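Local coordinates for protein BolA (PDB 3TR3) that is of unconfirmed function but belongs to the BolA/IbaG family and is probably a stress-induced protein of Coxiella burnetii, at residues Lys11-Thr16 against Gln63-Ala68; Thr16-Ser21 against Pro40-Gln45; Arg52-Ala57 against Leu71-Pro76. One frame throughout, in Å; residues are numbered along the deposited sequence.

Contact 1 of 3, residues Lys11-Thr16 against Gln63-Ala68; sequences KQWIET and QSDIHA. With CO (cobalt (II) ion), chain D.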
loop_
_atom_site.group_PDB
_atom_site.type_symbol
_atom_site.label_atom_id
_atom_site.label_comp_id
_atom_site.label_asym_id
_atom_site.label_seq_id
_atom_site.Cartn_x
_atom_site.Cartn_y
_atom_site.Cartn_z
ATOM N N LYS B 11 6.967 -2.654 -3.780
ATOM C CA LYS B 11 6.758 -2.575 -2.340
ATOM C C LYS B 11 7.746 -3.418 -1.538
ATOM O O LYS B 11 8.304 -2.936 -0.531
ATOM C CB LYS B 11 5.316 -2.954 -1.969
ATOM C CG LYS B 11 5.147 -3.463 -0.551
ATOM C CD LYS B 11 3.664 -3.541 -0.177
ATOM C CE LYS B 11 3.444 -4.456 1.024
ATOM N NZ LYS B 11 3.699 -3.801 2.324
ATOM N N GLN B 12 7.949 -4.667 -1.972
ATOM C CA GLN B 12 8.922 -5.531 -1.333
ATOM C C GLN B 12 10.385 -5.024 -1.439
ATOM O O GLN B 12 11.123 -5.082 -0.470
ATOM C CB GLN B 12 8.797 -6.957 -1.868
ATOM C CG GLN B 12 7.490 -7.635 -1.437
ATOM C CD GLN B 12 7.438 -9.129 -1.786
ATOM O OE1 GLN B 12 7.858 -9.555 -2.880
ATOM N NE2 GLN B 12 6.917 -9.933 -0.852
ATOM N N TRP B 13 10.785 -4.555 -2.624
ATOM C CA TRP B 13 12.152 -4.134 -2.906
ATOM C C TRP B 13 12.537 -2.906 -2.074
ATOM O O TRP B 13 13.617 -2.858 -1.497
ATOM C CB TRP B 13 12.332 -3.820 -4.394
ATOM C CG TRP B 13 12.238 -5.000 -5.326
ATOM C CD1 TRP B 13 12.423 -6.318 -5.012
ATOM C CD2 TRP B 13 11.912 -4.968 -6.732
ATOM N NE1 TRP B 13 12.248 -7.104 -6.130
ATOM C CE2 TRP B 13 11.938 -6.305 -7.199
ATOM C CE3 TRP B 13 11.617 -3.936 -7.640
ATOM C CZ2 TRP B 13 11.669 -6.645 -8.532
ATOM C CZ3 TRP B 13 11.357 -4.267 -8.964
ATOM C CH2 TRP B 13 11.382 -5.618 -9.398
ATOM N N ILE B 14 11.645 -1.924 -2.001
ATOM C CA ILE B 14 11.916 -0.718 -1.239
ATOM C C ILE B 14 11.967 -1.020 0.254
ATOM O O ILE B 14 12.852 -0.550 0.943
ATOM C CB ILE B 14 10.883 0.371 -1.501
ATOM C CG1 ILE B 14 10.908 0.807 -2.966
ATOM C CG2 ILE B 14 11.116 1.543 -0.579
ATOM C CD1 ILE B 14 9.724 1.791 -3.311
ATOM N N GLU B 15 11.036 -1.822 0.758
ATOM C CA GLU B 15 11.081 -2.204 2.173
ATOM C C GLU B 15 12.277 -3.096 2.548
ATOM O O GLU B 15 12.704 -3.125 3.686
ATOM C CB GLU B 15 9.761 -2.834 2.617
ATOM C CG GLU B 15 8.583 -1.866 2.495
ATOM C CD GLU B 15 7.237 -2.522 2.768
ATOM O OE1 GLU B 15 7.162 -3.773 2.761
ATOM O OE2 GLU B 15 6.258 -1.778 2.996
ATOM N N THR B 16 12.812 -3.816 1.580
ATOM C CA THR B 16 13.972 -4.644 1.801
ATOM C C THR B 16 15.210 -3.763 1.848
ATOM O O THR B 16 15.998 -3.880 2.755
ATOM C CB THR B 16 14.109 -5.715 0.695
ATOM O OG1 THR B 16 13.096 -6.707 0.889
ATOM C CG2 THR B 16 15.472 -6.403 0.731
ATOM N N GLN B 63 17.711 0.491 -12.059
ATOM C CA GLN B 63 18.588 0.809 -13.154
ATOM C C GLN B 63 18.081 0.155 -14.405
ATOM O O GLN B 63 18.066 0.774 -15.464
ATOM C CB GLN B 63 20.016 0.363 -12.814
ATOM C CG GLN B 63 20.929 0.214 -13.997
ATOM C CD GLN B 63 22.310 -0.323 -13.607
ATOM O OE1 GLN B 63 22.425 -1.183 -12.720
ATOM N NE2 GLN B 63 23.366 0.182 -14.282
ATOM N N SER B 64 17.650 -1.096 -14.265
ATOM C CA SER B 64 17.308 -1.970 -15.397
ATOM C C SER B 64 15.820 -2.375 -15.563
ATOM O O SER B 64 15.376 -2.598 -16.677
ATOM C CB SER B 64 18.156 -3.247 -15.319
ATOM O OG SER B 64 19.492 -2.946 -15.678
ATOM N N ASP B 65 15.069 -2.493 -14.468
ATOM C CA ASP B 65 13.722 -3.100 -14.521
ATOM C C ASP B 65 12.559 -2.114 -14.511
ATOM O O ASP B 65 11.548 -2.362 -15.165
ATOM C CB ASP B 65 13.507 -4.088 -13.370
ATOM C CG ASP B 65 14.533 -5.203 -13.357
ATOM O OD1 ASP B 65 15.155 -5.492 -14.421
ATOM O OD2 ASP B 65 14.703 -5.800 -12.272
ATOM N N ILE B 66 12.701 -1.017 -13.750
ATOM C CA ILE B 66 11.628 -0.057 -13.549
ATOM C C ILE B 66 11.811 1.122 -14.488
ATOM O O ILE B 66 12.760 1.877 -14.343
ATOM C CB ILE B 66 11.590 0.437 -12.101
ATOM C CG1 ILE B 66 11.548 -0.725 -11.119
ATOM C CG2 ILE B 66 10.441 1.401 -11.849
ATOM C CD1 ILE B 66 11.591 -0.249 -9.700
ATOM N N HIS B 67 10.904 1.272 -15.454
ATOM C CA HIS B 67 11.017 2.329 -16.448
ATOM C C HIS B 67 10.818 3.722 -15.817
ATOM O O HIS B 67 11.616 4.649 -16.050
ATOM C CB HIS B 67 10.069 2.015 -17.643
ATOM C CG HIS B 67 9.719 3.190 -18.513
ATOM N ND1 HIS B 67 10.545 3.663 -19.510
ATOM C CD2 HIS B 67 8.590 3.944 -18.573
ATOM C CE1 HIS B 67 9.966 4.683 -20.118
ATOM N NE2 HIS B 67 8.779 4.873 -19.566
ATOM N N ALA B 68 9.771 3.890 -15.011
ATOM C CA ALA B 68 9.489 5.209 -14.411
ATOM C C ALA B 68 8.836 5.042 -13.070
ATOM O O ALA B 68 7.978 4.167 -12.900
ATOM C CB ALA B 68 8.628 6.069 -15.320
HETATM CO CO CO D . 7.183 6.044 -20.627
#
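In the BolA fold, helix 7-17 lies beside the stretch that carries helix 59-65 into strand 68-74, and the join is made by Trp13 reaching Ile66 and Asp65. The benzo end of the indole does the touching: CZ3 of Trp13 lies 4.1 Å from CD1 of Ile66, which sits at the ring edge near its plane. The two side chains pass each other in opposite directions, so the indole edge meets the end of the isoleucine alongside. Asp65 comes in obliquely, its OD2 4.4 Å from CH2 of Trp13, a loose contact; that oxygen is hydrogen-bonded to ND1 of His61, whose ring also stacks on Trp13. Ile66 is buried, with Phe33 of strand 32-38 as a further neighbour. This is the αββααβ core, related to class II KH domains, to which helix 76-80 is added; its last strand follows directly on this turn. Next to Ile66, His67 binds the cobalt(II) ion through NE2 at 2.2 Å, with His32 as the second protein ligand of the site. A histidine pair at this place is consistent with the metal-binding site of BolA relatives. On helix 7-17, Thr16 OG1 and Thr16 N come to Gln12 O from opposite faces of its plane, the hydroxyl at 2.9 Å. Lys11 NZ forms a salt bridge with Glu15, 3.3 Å from OE2, though its hydrogen bonds to the carboxylate are weak; OE2 also accepts a hydrogen bond from Val23 N, linking the helix to strand 22-28.

Contact 2 of 3, residues Thr16-Ser21 against Pro40-Gln45; sequences TGLSES and PTFEGQ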
loop_
_atom_site.group_PDB
_atom_site.type_symbol
_atom_site.label_atom_id
_atom_site.label_comp_id
_atom_site.label_asym_id
_atom_site.label_seq_id
_atom_site.Cartn_x
_atom_site.Cartn_y
_atom_site.Cartn_z
ATOM N N THR B 16 12.812 -3.816 1.580
ATOM C CA THR B 16 13.972 -4.644 1.801
ATOM C C THR B 16 15.210 -3.763 1.848
ATOM O O THR B 16 15.998 -3.880 2.755
ATOM C CB THR B 16 14.109 -5.715 0.695
ATOM O OG1 THR B 16 13.096 -6.707 0.889
ATOM C CG2 THR B 16 15.472 -6.403 0.731
ATOM N N GLY B 17 15.339 -2.855 0.887
ATOM C CA GLY B 17 16.515 -2.017 0.777
ATOM C C GLY B 17 16.609 -0.863 1.769
ATOM O O GLY B 17 17.697 -0.399 2.071
ATOM N N LEU B 18 15.476 -0.390 2.272
ATOM C CA LEU B 18 15.458 0.808 3.094
ATOM C C LEU B 18 14.835 0.513 4.461
ATOM O O LEU B 18 13.631 0.344 4.558
ATOM C CB LEU B 18 14.696 1.915 2.357
ATOM C CG LEU B 18 14.691 3.271 3.073
ATOM C CD1 LEU B 18 16.079 3.827 3.010
ATOM C CD2 LEU B 18 13.715 4.259 2.504
ATOM N N SER B 19 15.655 0.422 5.516
ATOM C CA SER B 19 15.161 -0.018 6.841
ATOM C C SER B 19 14.137 0.918 7.430
ATOM O O SER B 19 14.226 2.135 7.256
ATOM C CB SER B 19 16.285 -0.238 7.851
ATOM O OG SER B 19 16.970 -1.423 7.505
ATOM N N GLU B 20 13.156 0.328 8.112
ATOM C CA GLU B 20 12.097 1.092 8.753
ATOM C C GLU B 20 11.181 1.802 7.745
ATOM O O GLU B 20 10.413 2.685 8.129
ATOM C CB GLU B 20 12.678 2.119 9.752
ATOM C CG GLU B 20 13.700 1.565 10.695
ATOM C CD GLU B 20 13.173 0.392 11.513
ATOM O OE1 GLU B 20 12.010 0.470 11.967
ATOM O OE2 GLU B 20 13.921 -0.603 11.703
ATOM N N SER B 21 11.238 1.434 6.467
ATOM C CA SER B 21 10.270 2.018 5.532
ATOM C C SER B 21 9.006 1.154 5.367
ATOM O O SER B 21 9.046 -0.074 5.462
ATOM C CB SER B 21 10.886 2.401 4.165
ATOM O OG SER B 21 11.367 1.272 3.456
ATOM N N PRO B 40 11.140 7.151 8.820
ATOM C CA PRO B 40 11.627 8.142 9.797
ATOM C C PRO B 40 13.014 8.709 9.420
ATOM O O PRO B 40 13.367 9.798 9.855
ATOM C CB PRO B 40 11.680 7.347 11.115
ATOM C CG PRO B 40 11.834 5.902 10.683
ATOM C CD PRO B 40 11.020 5.805 9.414
ATOM N N THR B 41 13.758 7.989 8.586
ATOM C CA THR B 41 15.060 8.427 8.085
ATOM C C THR B 41 14.973 9.694 7.203
ATOM O O THR B 41 15.963 10.395 6.980
ATOM C CB THR B 41 15.756 7.241 7.340
ATOM O OG1 THR B 41 16.045 6.201 8.280
ATOM C CG2 THR B 41 17.033 7.642 6.650
ATOM N N PHE B 42 13.784 9.997 6.700
ATOM C CA PHE B 42 13.607 11.188 5.862
ATOM C C PHE B 42 13.600 12.446 6.738
ATOM O O PHE B 42 13.636 13.556 6.227
ATOM C CB PHE B 42 12.303 11.144 5.035
ATOM C CG PHE B 42 12.198 9.980 4.066
ATOM C CD1 PHE B 42 13.323 9.394 3.523
ATOM C CD2 PHE B 42 10.944 9.492 3.687
ATOM C CE1 PHE B 42 13.196 8.318 2.623
ATOM C CE2 PHE B 42 10.814 8.436 2.785
ATOM C CZ PHE B 42 11.959 7.848 2.243
ATOM N N GLU B 43 13.542 12.285 8.056
ATOM C CA GLU B 43 13.519 13.474 8.920
ATOM C C GLU B 43 14.728 14.365 8.663
ATOM O O GLU B 43 15.888 13.912 8.763
ATOM C CB GLU B 43 13.414 13.096 10.397
ATOM C CG GLU B 43 13.172 14.270 11.307
ATOM C CD GLU B 43 11.816 14.933 11.099
ATOM O OE1 GLU B 43 10.754 14.244 11.279
ATOM O OE2 GLU B 43 11.822 16.149 10.762
ATOM N N GLY B 44 14.472 15.613 8.274
ATOM C CA GLY B 44 15.558 16.587 8.086
ATOM C C GLY B 44 16.212 16.490 6.718
ATOM O O GLY B 44 17.197 17.166 6.452
ATOM N N GLN B 45 15.673 15.657 5.826
ATOM C CA GLN B 45 16.305 15.466 4.526
ATOM C C GLN B 45 15.462 16.182 3.479
ATOM O O GLN B 45 14.250 16.207 3.552
ATOM C CB GLN B 45 16.461 13.972 4.199
ATOM C CG GLN B 45 17.179 13.161 5.258
ATOM C CD GLN B 45 18.598 13.699 5.543
ATOM O OE1 GLN B 45 19.269 14.202 4.636
ATOM N NE2 GLN B 45 19.045 13.613 6.811
#
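Leu18 and Phe42 form the tightly packed half of this contact, where the loop after helix 7-17 meets the loop between strand 32-38 and helix 47-57. CD2 of Leu18 lies 4.0 Å from CZ of Phe42 and about as far from CE1, coming at the ring neither over its face nor at its edge. With CG anti to the backbone N (chi1 -176°), Leu18 extends its branch out to the far end of the phenylalanine. Both residues are buried: Phe42 also lies on Val54 and Arg50 of helix 47-57, while Leu18 touches Ala57 of that helix and Cys39, so the pair brings two loops of the BolA fold onto one helix. The other half is open to solvent. Glu20 O stands 3.4 Å from CD of Pro40, and CB of Glu20 lies 4.0 Å from CG of the same ring, but the Glu20 chain bends at chi2 and its end leads away. Each loop holds its own shape. Residues Leu18 to Ser21 make a type II turn with Glu20 at its positive-phi position; Ser21 N and Ser21 OG both reach Leu18 O from the same face of its plane, the hydroxyl at 2.7 Å. Phe42 to Gln45 make a second type II turn, with Gly44 at positive phi and Gln45 N 3.0 Å from Phe42 O. Since no hydrogen bond joins the loops, their fit rests on van der Waals contact, apolar at Leu18 and Phe42 and carbonyl against ring carbon at Glu20 and Pro40, while polar groups, the Ser21 hydroxyl among them, shape each turn.

Contact 3 of 3, residues Arg52-Ala57 against Leu71-Pro76; sequences RLVYNA and LKTYTP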
loop_
_atom_site.group_PDB
_atom_site.type_symbol
_atom_site.label_atom_id
_atom_site.label_comp_id
_atom_site.label_asym_id
_atom_site.label_seq_id
_atom_site.Cartn_x
_atom_site.Cartn_y
_atom_site.Cartn_z
ATOM N N ARG B 52 16.271 10.100 -3.530
ATOM C CA ARG B 52 17.481 9.372 -3.889
ATOM C C ARG B 52 17.738 8.146 -3.017
ATOM O O ARG B 52 18.187 7.100 -3.518
ATOM C CB ARG B 52 18.688 10.298 -3.913
ATOM C CG ARG B 52 18.651 11.170 -5.118
ATOM C CD ARG B 52 19.653 12.264 -5.018
ATOM N NE ARG B 52 19.795 12.923 -6.311
ATOM C CZ ARG B 52 20.678 13.888 -6.569
ATOM N NH1 ARG B 52 21.505 14.317 -5.612
ATOM N NH2 ARG B 52 20.728 14.424 -7.787
ATOM N N LEU B 53 17.452 8.264 -1.723
ATOM C CA LEU B 53 17.591 7.104 -0.844
ATOM C C LEU B 53 16.730 5.926 -1.358
ATOM O O LEU B 53 17.165 4.766 -1.321
ATOM C CB LEU B 53 17.213 7.456 0.588
ATOM C CG LEU B 53 18.339 8.065 1.421
ATOM C CD1 LEU B 53 17.862 8.433 2.848
ATOM C CD2 LEU B 53 19.568 7.122 1.445
ATOM N N VAL B 54 15.520 6.248 -1.845
ATOM C CA VAL B 54 14.589 5.252 -2.314
ATOM C C VAL B 54 15.084 4.620 -3.631
ATOM O O VAL B 54 15.125 3.386 -3.753
ATOM C CB VAL B 54 13.142 5.818 -2.452
ATOM C CG1 VAL B 54 12.265 4.809 -3.167
ATOM C CG2 VAL B 54 12.549 6.187 -1.072
ATOM N N TYR B 55 15.503 5.455 -4.586
ATOM C CA TYR B 55 16.055 4.948 -5.838
ATOM C C TYR B 55 17.294 4.105 -5.574
ATOM O O TYR B 55 17.552 3.133 -6.273
ATOM C CB TYR B 55 16.437 6.081 -6.777
ATOM C CG TYR B 55 15.290 6.942 -7.225
ATOM C CD1 TYR B 55 14.049 6.375 -7.490
ATOM C CD2 TYR B 55 15.441 8.325 -7.406
ATOM C CE1 TYR B 55 12.977 7.149 -7.901
ATOM C CE2 TYR B 55 14.360 9.119 -7.824
ATOM C CZ TYR B 55 13.125 8.517 -8.073
ATOM O OH TYR B 55 12.015 9.247 -8.511
ATOM N N ASN B 56 18.088 4.511 -4.582
ATOM C CA ASN B 56 19.299 3.779 -4.251
ATOM C C ASN B 56 18.994 2.425 -3.589
ATOM O O ASN B 56 19.634 1.421 -3.894
ATOM C CB ASN B 56 20.213 4.659 -3.379
ATOM C CG ASN B 56 21.524 3.983 -3.035
ATOM O OD1 ASN B 56 21.611 3.292 -2.013
ATOM N ND2 ASN B 56 22.551 4.179 -3.877
ATOM N N ALA B 57 18.023 2.422 -2.673
ATOM C CA ALA B 57 17.461 1.204 -2.110
ATOM C C ALA B 57 16.941 0.209 -3.174
ATOM O O ALA B 57 16.931 -0.978 -2.921
ATOM C CB ALA B 57 16.338 1.547 -1.110
ATOM N N LEU B 71 7.450 9.473 -6.867
ATOM C CA LEU B 71 7.424 9.205 -5.401
ATOM C C LEU B 71 6.803 10.312 -4.583
ATOM O O LEU B 71 6.980 11.480 -4.897
ATOM C CB LEU B 71 8.832 8.940 -4.798
ATOM C CG LEU B 71 9.734 7.833 -5.335
ATOM C CD1 LEU B 71 11.248 8.000 -4.853
ATOM C CD2 LEU B 71 9.180 6.439 -4.972
ATOM N N LYS B 72 6.068 9.925 -3.545
ATOM C CA LYS B 72 5.815 10.811 -2.411
ATOM C C LYS B 72 6.432 10.188 -1.168
ATOM O O LYS B 72 6.142 9.038 -0.842
ATOM C CB LYS B 72 4.346 11.094 -2.177
ATOM C CG LYS B 72 3.668 11.845 -3.290
ATOM C CD LYS B 72 2.128 11.827 -3.106
ATOM C CE LYS B 72 1.440 12.620 -4.210
ATOM N NZ LYS B 72 -0.034 12.516 -4.114
ATOM N N THR B 73 7.289 10.964 -0.492
ATOM C CA THR B 73 8.085 10.484 0.644
ATOM C C THR B 73 7.738 11.231 1.919
ATOM O O THR B 73 7.847 12.441 1.967
ATOM C CB THR B 73 9.604 10.628 0.354
ATOM O OG1 THR B 73 9.883 11.933 -0.172
ATOM C CG2 THR B 73 10.058 9.549 -0.663
ATOM N N TYR B 74 7.302 10.513 2.949
ATOM C CA TYR B 74 6.883 11.154 4.185
ATOM C C TYR B 74 7.602 10.538 5.367
ATOM O O TYR B 74 7.964 9.367 5.349
ATOM C CB TYR B 74 5.363 11.007 4.431
ATOM C CG TYR B 74 4.470 11.604 3.354
ATOM C CD1 TYR B 74 4.180 12.964 3.325
ATOM C CD2 TYR B 74 3.906 10.795 2.370
ATOM C CE1 TYR B 74 3.384 13.509 2.334
ATOM C CE2 TYR B 74 3.100 11.323 1.386
ATOM C CZ TYR B 74 2.839 12.676 1.359
ATOM O OH TYR B 74 2.016 13.178 0.359
ATOM N N THR B 75 7.796 11.331 6.410
ATOM C CA THR B 75 8.070 10.728 7.689
ATOM C C THR B 75 6.741 10.244 8.235
ATOM O O THR B 75 5.688 10.777 7.897
ATOM C CB THR B 75 8.679 11.723 8.712
ATOM O OG1 THR B 75 7.764 12.802 8.966
ATOM C CG2 THR B 75 10.032 12.248 8.232
ATOM N N PRO B 76 6.793 9.245 9.108
ATOM C CA PRO B 76 5.591 8.821 9.822
ATOM C C PRO B 76 4.832 9.991 10.435
ATOM O O PRO B 76 3.603 10.013 10.318
ATOM C CB PRO B 76 6.133 7.883 10.898
ATOM C CG PRO B 76 7.444 7.356 10.340
ATOM C CD PRO B 76 7.973 8.402 9.401
#
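Leu71 of strand 68-74 packs the BolA sheet against helix 47-57, the helix-on-sheet layer of this α+β fold. Its CD1 meets two residues of the helix at once: CG1 of Val54, 3.7 Å away and approached tip to tip, and CE1 of Tyr55, 3.6 Å away as the two side chains slide past each other. The methyl reaches the tyrosine ring obliquely. Val54 sets CG1 anti to its backbone N (chi1 170°), which turns that methyl to Leu71 and leaves CG2 for Thr73, whose CG2 is 4.2 Å from it. The short helix and strand segments cross at 112°, with axes 10.3 Å apart. Further out, Phe42 touches both Val54 and Thr73, His51 lies on Leu71 and Thr73, and Ala35 of strand 32-38 flanks Leu71. Arg50 of the same helix donates through NH1 to Thr73 O, adding a polar tie to the apolar one. Beyond the strand, Thr75 is the N-cap of helix 76-80, its OG1 hydrogen-bonded to Glu78 N. The phenol of Tyr55 is held at its far end, where OH is hydrogen-bonded to the backbone oxygen Leu69 O.

In the fold
From the N terminus, helix 7-17 enters contact 1 first and, sharing Thr16, passes straight into contact 2. Contact 2 closes a loop holding strands 22-28 and 32-38, and it falls wholly within the longer span from 11-16 to 63-68 that contact 1 closes. Contact 3 opens on helix 47-57 before that span ends and closes on strand 68-74 after it, so contacts 1 and 3 cross, whereas contacts 2 and 3 follow in series. In space they adjoin: Ile14 CD1 lies 3.9 Å from Val54 CG1, and Phe42 CE2 is 3.5 Å from Thr73 CB. Contact 1 joins helix 7-17 to the end of helix 59-65, contact 2 two loops, contact 3 helix 47-57 to the sheet.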